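Local coordinates for N-acetyl-beta-D glucosaminidase (Rhizomucor miehei CAU432, PDB 4ZM6), which is a fungal family 3 beta-N-acetylglucosaminidase that also carries a GCN5-related glucosamine N-acetyltransferase region, where acetyl coenzyme A binds, at residues Asn83-Arg88 with Tyr499-Pro504; Asn139-Pro144 with Asn482-Met487; Asn413-Ser418 with Ala508-Ile513. All blocks are in the same frame, centred on the assembly; numbering follows the deposited sequence.

Interaction 1: Asn83-Arg88 with Tyr499-Pro504; sequences NGVVRR and YEYTPP
E500 brings its side chain up to the bend at G84 and V85. Its first torsion (chi1 61°) sets CG between the backbone N and the carbonyl carbon, and from there the chain runs extended, laying the carboxylate against the glycine: E500 OE2 is 3.6 Å from G84 CA. Further back, E500 CB lies 4.3 Å from V85 CG1. None of the carboxylate's bonds goes to G84: OE2 accepts from the backbone N of G98, and OE1 is bonded to the hydroxyl of Y368 and, within the segment, to T502.

Y501 comes next and turns its ring to V85. The methyl V85 CG1 sits over one face, 4.1 Å above the plane and displaced toward the rim, with CE2 of Y501 the nearest ring carbon. The two side chains cross at about a right angle. The phenol oxygen ends beside V85, with Y501 OH 4.1 Å from V85 CB and about as near V85 O, neither of them a bond.

T502 closes the contact with its methyl: T502 CG2 packs 3.4 Å from G84 O. Its hydroxyl turns the other way, T502 OG1 donating to E500 OE1 at 2.6 Å, on the lone pair facing away from the other carboxylate oxygen. That bond ties the glutamate to the residue at the N-cap position of helix 503-513.

No hydrogen bond joins the two segments. The loop after barrel strand 76-79 simply lies against the loop between strand 494-497 and helix 503-513, with A101 of helix 99-105 touching E500 and helix 357-368 packing through Y368 against T502 and P504.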
# COMPACT_ATOMS: atom_id res chain seq x y z
N ASN A 83 -19.07 12.23 -19.64
CA ASN A 83 -20.40 11.71 -19.28
C ASN A 83 -21.31 12.60 -18.43
O ASN A 83 -22.49 12.77 -18.75
CB ASN A 83 -20.34 10.29 -18.68
CG ASN A 83 -19.84 9.26 -19.67
OD1 ASN A 83 -18.93 8.49 -19.37
ND2 ASN A 83 -20.43 9.25 -20.86
N GLY A 84 -20.78 13.17 -17.35
CA GLY A 84 -21.61 13.97 -16.45
C GLY A 84 -21.98 15.32 -17.04
O GLY A 84 -22.84 15.41 -17.92
N VAL A 85 -21.34 16.36 -16.54
CA VAL A 85 -21.55 17.71 -17.05
C VAL A 85 -21.04 17.83 -18.50
O VAL A 85 -21.74 18.39 -19.35
CB VAL A 85 -20.93 18.80 -16.13
CG1 VAL A 85 -21.66 18.84 -14.79
CG2 VAL A 85 -19.43 18.59 -15.91
N VAL A 86 -19.86 17.26 -18.78
CA VAL A 86 -19.26 17.30 -20.13
C VAL A 86 -19.61 16.01 -20.91
O VAL A 86 -19.33 14.91 -20.44
CB VAL A 86 -17.71 17.58 -20.11
CG1 VAL A 86 -17.07 17.30 -18.75
CG2 VAL A 86 -16.96 16.82 -21.21
N ARG A 87 -20.22 16.17 -22.08
CA ARG A 87 -20.70 15.03 -22.86
C ARG A 87 -21.14 15.43 -24.28
O ARG A 87 -22.20 16.04 -24.46
CB ARG A 87 -21.87 14.35 -22.13
N ARG A 88 -20.35 15.05 -25.29
CA ARG A 88 -20.57 15.51 -26.68
C ARG A 88 -21.72 14.80 -27.41
O ARG A 88 -22.23 15.32 -28.40
CB ARG A 88 -19.30 15.32 -27.53
CG ARG A 88 -17.97 15.66 -26.88
CD ARG A 88 -17.98 16.97 -26.12
NE ARG A 88 -16.63 17.51 -26.01
CZ ARG A 88 -16.22 18.42 -25.12
NH1 ARG A 88 -17.05 18.91 -24.21
NH2 ARG A 88 -14.96 18.83 -25.14
N TYR A 499 -24.54 16.11 -8.09
CA TYR A 499 -23.24 15.95 -8.77
C TYR A 499 -23.25 16.22 -10.28
O TYR A 499 -22.21 16.10 -10.93
CB TYR A 499 -22.65 14.56 -8.49
CG TYR A 499 -22.62 14.18 -7.02
CD1 TYR A 499 -21.67 14.73 -6.16
CD2 TYR A 499 -23.52 13.26 -6.50
CE1 TYR A 499 -21.64 14.38 -4.82
CE2 TYR A 499 -23.50 12.91 -5.15
CZ TYR A 499 -22.55 13.48 -4.32
OH TYR A 499 -22.51 13.13 -2.99
N GLU A 500 -24.41 16.56 -10.85
CA GLU A 500 -24.51 16.92 -12.27
C GLU A 500 -25.93 17.35 -12.60
O GLU A 500 -26.88 16.94 -11.93
CB GLU A 500 -24.11 15.75 -13.19
CG GLU A 500 -24.96 14.51 -13.05
CD GLU A 500 -24.42 13.35 -13.87
OE1 GLU A 500 -25.06 12.98 -14.88
OE2 GLU A 500 -23.34 12.82 -13.50
N TYR A 501 -26.07 18.18 -13.63
CA TYR A 501 -27.37 18.76 -13.98
C TYR A 501 -28.05 18.06 -15.16
O TYR A 501 -28.90 18.65 -15.83
CB TYR A 501 -27.25 20.27 -14.25
CG TYR A 501 -26.16 20.68 -15.22
CD1 TYR A 501 -26.09 20.13 -16.49
CD2 TYR A 501 -25.22 21.63 -14.86
CE1 TYR A 501 -25.09 20.51 -17.38
CE2 TYR A 501 -24.22 22.01 -15.73
CZ TYR A 501 -24.16 21.46 -16.99
OH TYR A 501 -23.17 21.83 -17.86
N THR A 502 -27.67 16.81 -15.39
CA THR A 502 -28.30 15.99 -16.43
C THR A 502 -29.76 15.68 -16.06
O THR A 502 -30.11 15.65 -14.87
CB THR A 502 -27.52 14.68 -16.64
OG1 THR A 502 -27.45 13.95 -15.40
CG2 THR A 502 -26.10 14.97 -17.14
N PRO A 503 -30.63 15.47 -17.06
CA PRO A 503 -32.04 15.13 -16.78
C PRO A 503 -32.26 13.94 -15.82
O PRO A 503 -33.10 14.02 -14.93
CB PRO A 503 -32.63 14.85 -18.16
CG PRO A 503 -31.74 15.55 -19.13
CD PRO A 503 -30.38 15.64 -18.51
N PRO A 504 -31.52 12.83 -16.02
CA PRO A 504 -31.72 11.73 -15.06
C PRO A 504 -31.21 12.01 -13.63
O PRO A 504 -31.74 11.46 -12.67
CB PRO A 504 -30.96 10.56 -15.69
CG PRO A 504 -30.03 11.17 -16.68
CD PRO A 504 -30.70 12.42 -17.16

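Interaction 2: Asn139-Pro144 with Asn482-Met487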
# COMPACT_ATOMS: atom_id res chain seq x y z
N ASN A 139 -9.52 18.10 -4.19
CA ASN A 139 -9.35 18.55 -2.80
C ASN A 139 -9.55 20.07 -2.63
O ASN A 139 -9.42 20.59 -1.52
CB ASN A 139 -7.98 18.12 -2.27
CG ASN A 139 -6.85 18.51 -3.20
OD1 ASN A 139 -7.03 19.29 -4.13
ND2 ASN A 139 -5.67 17.94 -2.96
N ASN A 140 -9.87 20.78 -3.72
CA ASN A 140 -10.15 22.22 -3.68
C ASN A 140 -11.65 22.55 -3.89
O ASN A 140 -12.17 22.48 -5.02
CB ASN A 140 -9.32 22.97 -4.73
CG ASN A 140 -9.33 24.48 -4.52
OD1 ASN A 140 -10.22 25.03 -3.86
ND2 ASN A 140 -8.34 25.16 -5.08
N PRO A 141 -12.34 22.94 -2.80
CA PRO A 141 -13.74 23.35 -2.84
C PRO A 141 -14.13 24.37 -3.93
O PRO A 141 -15.30 24.41 -4.33
CB PRO A 141 -13.96 23.95 -1.45
CG PRO A 141 -13.03 23.20 -0.57
CD PRO A 141 -11.83 22.90 -1.41
N LEU A 142 -13.17 25.17 -4.39
CA LEU A 142 -13.45 26.26 -5.34
C LEU A 142 -12.93 25.99 -6.77
O LEU A 142 -12.77 26.93 -7.55
CB LEU A 142 -12.87 27.57 -4.80
CG LEU A 142 -13.59 28.19 -3.60
CD1 LEU A 142 -12.61 28.75 -2.57
CD2 LEU A 142 -14.57 29.27 -4.05
N ASN A 143 -12.69 24.72 -7.11
CA ASN A 143 -12.18 24.36 -8.44
C ASN A 143 -13.26 24.48 -9.52
O ASN A 143 -14.25 23.74 -9.48
CB ASN A 143 -11.60 22.94 -8.43
CG ASN A 143 -10.93 22.56 -9.74
OD1 ASN A 143 -11.19 23.14 -10.79
ND2 ASN A 143 -10.05 21.57 -9.68
N PRO A 144 -13.08 25.40 -10.49
CA PRO A 144 -14.09 25.58 -11.54
C PRO A 144 -14.01 24.56 -12.68
O PRO A 144 -15.03 23.98 -13.05
CB PRO A 144 -13.80 27.00 -12.06
CG PRO A 144 -12.35 27.23 -11.78
CD PRO A 144 -11.95 26.34 -10.63
N ASN A 482 -21.31 21.57 -8.54
CA ASN A 482 -20.45 21.12 -7.45
C ASN A 482 -21.25 21.00 -6.15
O ASN A 482 -22.13 21.81 -5.90
CB ASN A 482 -19.28 22.09 -7.24
CG ASN A 482 -18.34 22.13 -8.43
OD1 ASN A 482 -18.33 21.24 -9.28
ND2 ASN A 482 -17.53 23.18 -8.49
N PRO A 483 -20.92 19.99 -5.32
CA PRO A 483 -21.63 19.77 -4.06
C PRO A 483 -21.24 20.69 -2.90
O PRO A 483 -21.83 20.60 -1.82
CB PRO A 483 -21.26 18.32 -3.72
CG PRO A 483 -19.90 18.17 -4.28
CD PRO A 483 -19.93 18.93 -5.58
N TYR A 484 -20.27 21.57 -3.12
CA TYR A 484 -19.73 22.40 -2.03
C TYR A 484 -20.63 23.59 -1.64
O TYR A 484 -20.40 24.22 -0.60
CB TYR A 484 -18.34 22.93 -2.41
CG TYR A 484 -17.32 21.87 -2.83
CD1 TYR A 484 -16.70 21.04 -1.89
CD2 TYR A 484 -16.94 21.75 -4.16
CE1 TYR A 484 -15.76 20.10 -2.27
CE2 TYR A 484 -16.00 20.81 -4.55
CZ TYR A 484 -15.41 19.99 -3.61
OH TYR A 484 -14.47 19.06 -4.01
N ASP A 485 -21.64 23.89 -2.45
CA ASP A 485 -22.42 25.13 -2.32
C ASP A 485 -22.88 25.46 -0.89
O ASP A 485 -22.96 26.64 -0.53
CB ASP A 485 -23.63 25.11 -3.26
CG ASP A 485 -23.23 25.19 -4.73
OD1 ASP A 485 -22.03 25.35 -5.03
OD2 ASP A 485 -24.12 25.09 -5.60
N GLN A 486 -23.19 24.44 -0.08
CA GLN A 486 -23.70 24.67 1.28
C GLN A 486 -22.66 25.31 2.20
O GLN A 486 -23.02 25.87 3.24
CB GLN A 486 -24.23 23.39 1.92
CG GLN A 486 -24.79 23.61 3.32
CD GLN A 486 -25.58 22.44 3.87
OE1 GLN A 486 -26.65 22.62 4.45
NE2 GLN A 486 -25.07 21.22 3.69
N MET A 487 -21.39 25.25 1.82
CA MET A 487 -20.35 25.97 2.55
C MET A 487 -20.69 27.46 2.68
O MET A 487 -20.29 28.10 3.65
CB MET A 487 -18.99 25.79 1.88
CG MET A 487 -18.81 26.58 0.59
SD MET A 487 -17.37 26.05 -0.35
CE MET A 487 -16.04 26.62 0.71
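A type I beta turn from N140 to N143, opened by an Asx turn, presents P141 at its corner to the ring of Y484. The Asx turn is made by N140 OD1, which accepts from L142 N at 3.0 Å; the donor stands above the carbonyl plane. The backbone bond from N143 N to N140 O closes the beta turn.

Across the contact, P141 CA sits squarely over the middle of the Y484 ring, 3.6 Å from the centroid and only 2° off the ring normal, a CH-pi contact on one face. P141 CB leans to one side of that point and touches Y484 CD1 at 4.0 Å. The tyrosine is directed here by a chi1 of -54°, which puts CG beside its own backbone N, and its hydroxyl is hydrogen-bonded to N138 ND2, just ahead of the turn, which helps to hold the ring at its far end.

M487 meets the proline from another direction. Its chain bends at the last torsion and brings the methyl CE within 4.0 Å of P141 CB, so the proline is met by an aromatic face and a thioether end. Farther along, N482 ND2 donates to N143 O, but at 3.5 Å and a bent 135° the hydrogen bond is weak. The N143 side chain is engaged within its own domain, OD1 with I146 N and ND2 with G185 O.

The join therefore probably relies mainly on the proline's C-H groups meeting pi electrons and a methyl. The CA hydrogen, probably polarised by the adjoining amides, suits the ring face well, while the polar link probably adds little.

Interaction 3: Asn413-Ser418 with Ala508-Ile513; sequences NSFHAS and AAVRLI
Two helices of the alpha/beta domain built on the mixed sheet pack here: helix 413-422, which follows strand 392-397, and helix 503-513, which follows strand 494-497. Over these segments their axes approach to 9.5 Å and cross at -42°, running in broadly the same direction.

F415 and V510 do most of the work. The phenylalanine CG is roughly anti to the backbone N (chi1 -151°), which swings the ring out toward the second helix. There F415 CE1 meets V510 CG2 at 3.9 Å, the two side chains crossing obliquely. I513 arrives at the rim instead: its CD1 lies near the ring plane, 4.1 Å from F415 CZ. A509 adds its methyl, with CB 4.4 Å from F415 CE2.

V510 also packs on the S418 side. Its CG2 touches S418 CB at 3.7 Å, and its other methyl, CG1, packs against S418 O. The serine's polar atoms have partners of their own: OG is hydrogen-bonded to E507 OE2, from the residue just ahead of A508 on the second helix, and the carbonyl O to R422 NH1.

F415 also stacks on F394 of strand 392-397, so the ring links both helices to the sheet beneath. Apolar helix packing of this kind, over a largely parallel sheet, is typical of alpha/beta sandwich folds and is consistent with the second domain of family 3 glycoside hydrolases.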
# COMPACT_ATOMS: atom_id res chain seq x y z
N ASN A 413 -34.80 22.90 -16.37
CA ASN A 413 -36.11 22.51 -16.91
C ASN A 413 -36.45 21.05 -16.71
O ASN A 413 -37.62 20.71 -16.53
CB ASN A 413 -36.18 22.79 -18.41
CG ASN A 413 -36.35 24.25 -18.73
OD1 ASN A 413 -36.40 25.11 -17.84
ND2 ASN A 413 -36.45 24.56 -20.02
N SER A 414 -35.45 20.18 -16.81
CA SER A 414 -35.64 18.76 -16.54
C SER A 414 -36.05 18.58 -15.07
O SER A 414 -36.94 17.79 -14.76
CB SER A 414 -34.38 17.96 -16.86
OG SER A 414 -33.23 18.56 -16.29
N PHE A 415 -35.41 19.32 -14.18
CA PHE A 415 -35.82 19.35 -12.78
C PHE A 415 -37.31 19.69 -12.74
O PHE A 415 -38.09 18.97 -12.12
CB PHE A 415 -35.00 20.39 -11.99
CG PHE A 415 -34.82 20.06 -10.53
CD1 PHE A 415 -35.90 20.05 -9.66
CD2 PHE A 415 -33.56 19.79 -10.02
CE1 PHE A 415 -35.73 19.77 -8.32
CE2 PHE A 415 -33.38 19.51 -8.68
CZ PHE A 415 -34.47 19.50 -7.82
N HIS A 416 -37.70 20.76 -13.43
CA HIS A 416 -39.09 21.21 -13.51
C HIS A 416 -40.01 20.10 -13.99
O HIS A 416 -41.02 19.81 -13.35
CB HIS A 416 -39.22 22.42 -14.43
CG HIS A 416 -40.63 22.87 -14.66
ND1 HIS A 416 -41.45 23.30 -13.63
CD2 HIS A 416 -41.37 22.96 -15.79
CE1 HIS A 416 -42.63 23.63 -14.12
NE2 HIS A 416 -42.61 23.43 -15.43
N ALA A 417 -39.66 19.48 -15.10
CA ALA A 417 -40.41 18.34 -15.64
C ALA A 417 -40.62 17.25 -14.59
O ALA A 417 -41.73 16.73 -14.43
CB ALA A 417 -39.68 17.75 -16.84
N SER A 418 -39.57 16.91 -13.89
CA SER A 418 -39.64 15.83 -12.96
C SER A 418 -40.46 16.18 -11.76
O SER A 418 -41.03 15.32 -11.16
CB SER A 418 -38.24 15.41 -12.54
OG SER A 418 -37.58 14.77 -13.60
N ALA A 508 -33.71 11.59 -10.50
CA ALA A 508 -33.33 10.94 -9.25
C ALA A 508 -33.38 11.88 -8.04
O ALA A 508 -33.75 11.47 -6.95
CB ALA A 508 -31.95 10.34 -9.38
N ALA A 509 -32.98 13.13 -8.25
CA ALA A 509 -33.02 14.12 -7.17
C ALA A 509 -34.45 14.41 -6.72
O ALA A 509 -34.71 14.59 -5.52
CB ALA A 509 -32.34 15.40 -7.61
N VAL A 510 -35.38 14.45 -7.66
CA VAL A 510 -36.80 14.63 -7.33
C VAL A 510 -37.34 13.39 -6.62
O VAL A 510 -38.04 13.50 -5.62
CB VAL A 510 -37.63 14.94 -8.58
CG1 VAL A 510 -39.12 14.84 -8.28
CG2 VAL A 510 -37.28 16.33 -9.09
N ARG A 511 -37.01 12.21 -7.14
CA ARG A 511 -37.40 10.95 -6.50
C ARG A 511 -36.96 10.92 -5.03
O ARG A 511 -37.72 10.48 -4.16
CB ARG A 511 -36.79 9.76 -7.24
CG ARG A 511 -37.28 9.61 -8.67
CD ARG A 511 -36.97 8.23 -9.20
NE ARG A 511 -37.88 7.24 -8.65
CZ ARG A 511 -37.63 5.93 -8.55
NH1 ARG A 511 -36.48 5.42 -8.98
NH2 ARG A 511 -38.55 5.12 -8.02
N LEU A 512 -35.75 11.40 -4.77
CA LEU A 512 -35.20 11.46 -3.42
C LEU A 512 -36.01 12.43 -2.56
O LEU A 512 -36.34 12.13 -1.42
CB LEU A 512 -33.74 11.91 -3.45
CG LEU A 512 -32.76 11.17 -2.54
CD1 LEU A 512 -31.44 11.92 -2.51
CD2 LEU A 512 -33.31 11.00 -1.13
N ILE A 513 -36.31 13.60 -3.13
CA ILE A 513 -37.05 14.64 -2.41
C ILE A 513 -38.46 14.18 -2.02
O ILE A 513 -38.91 14.45 -0.90
CB ILE A 513 -37.09 15.96 -3.24
CG1 ILE A 513 -35.71 16.63 -3.20
CG2 ILE A 513 -38.14 16.94 -2.70
CD1 ILE A 513 -35.51 17.69 -4.26

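How the interactions relate
Interactions 1 and 2 both join loops of the N-terminal barrel domain to loops at the ends of strands in the alpha/beta domain, whereas interaction 3 lies wholly inside that second domain. Interaction 1 is buried, interaction 2 only partly so, and every touching residue of interaction 3 is buried. The residues leading into helix 503-513 meet the barrel loop, and its later turns meet another helix; P503 CA there touches S414 OG at 3.7 Å. Interactions 1 and 2 also meet, Y499 CE1 lying 4.1 Å from P483 CB. Chemically, interaction 1 has a buried carboxylate with no bond across, interaction 2 a proline on a ring plus one weak bond, interaction 3 mainly apolar side chains.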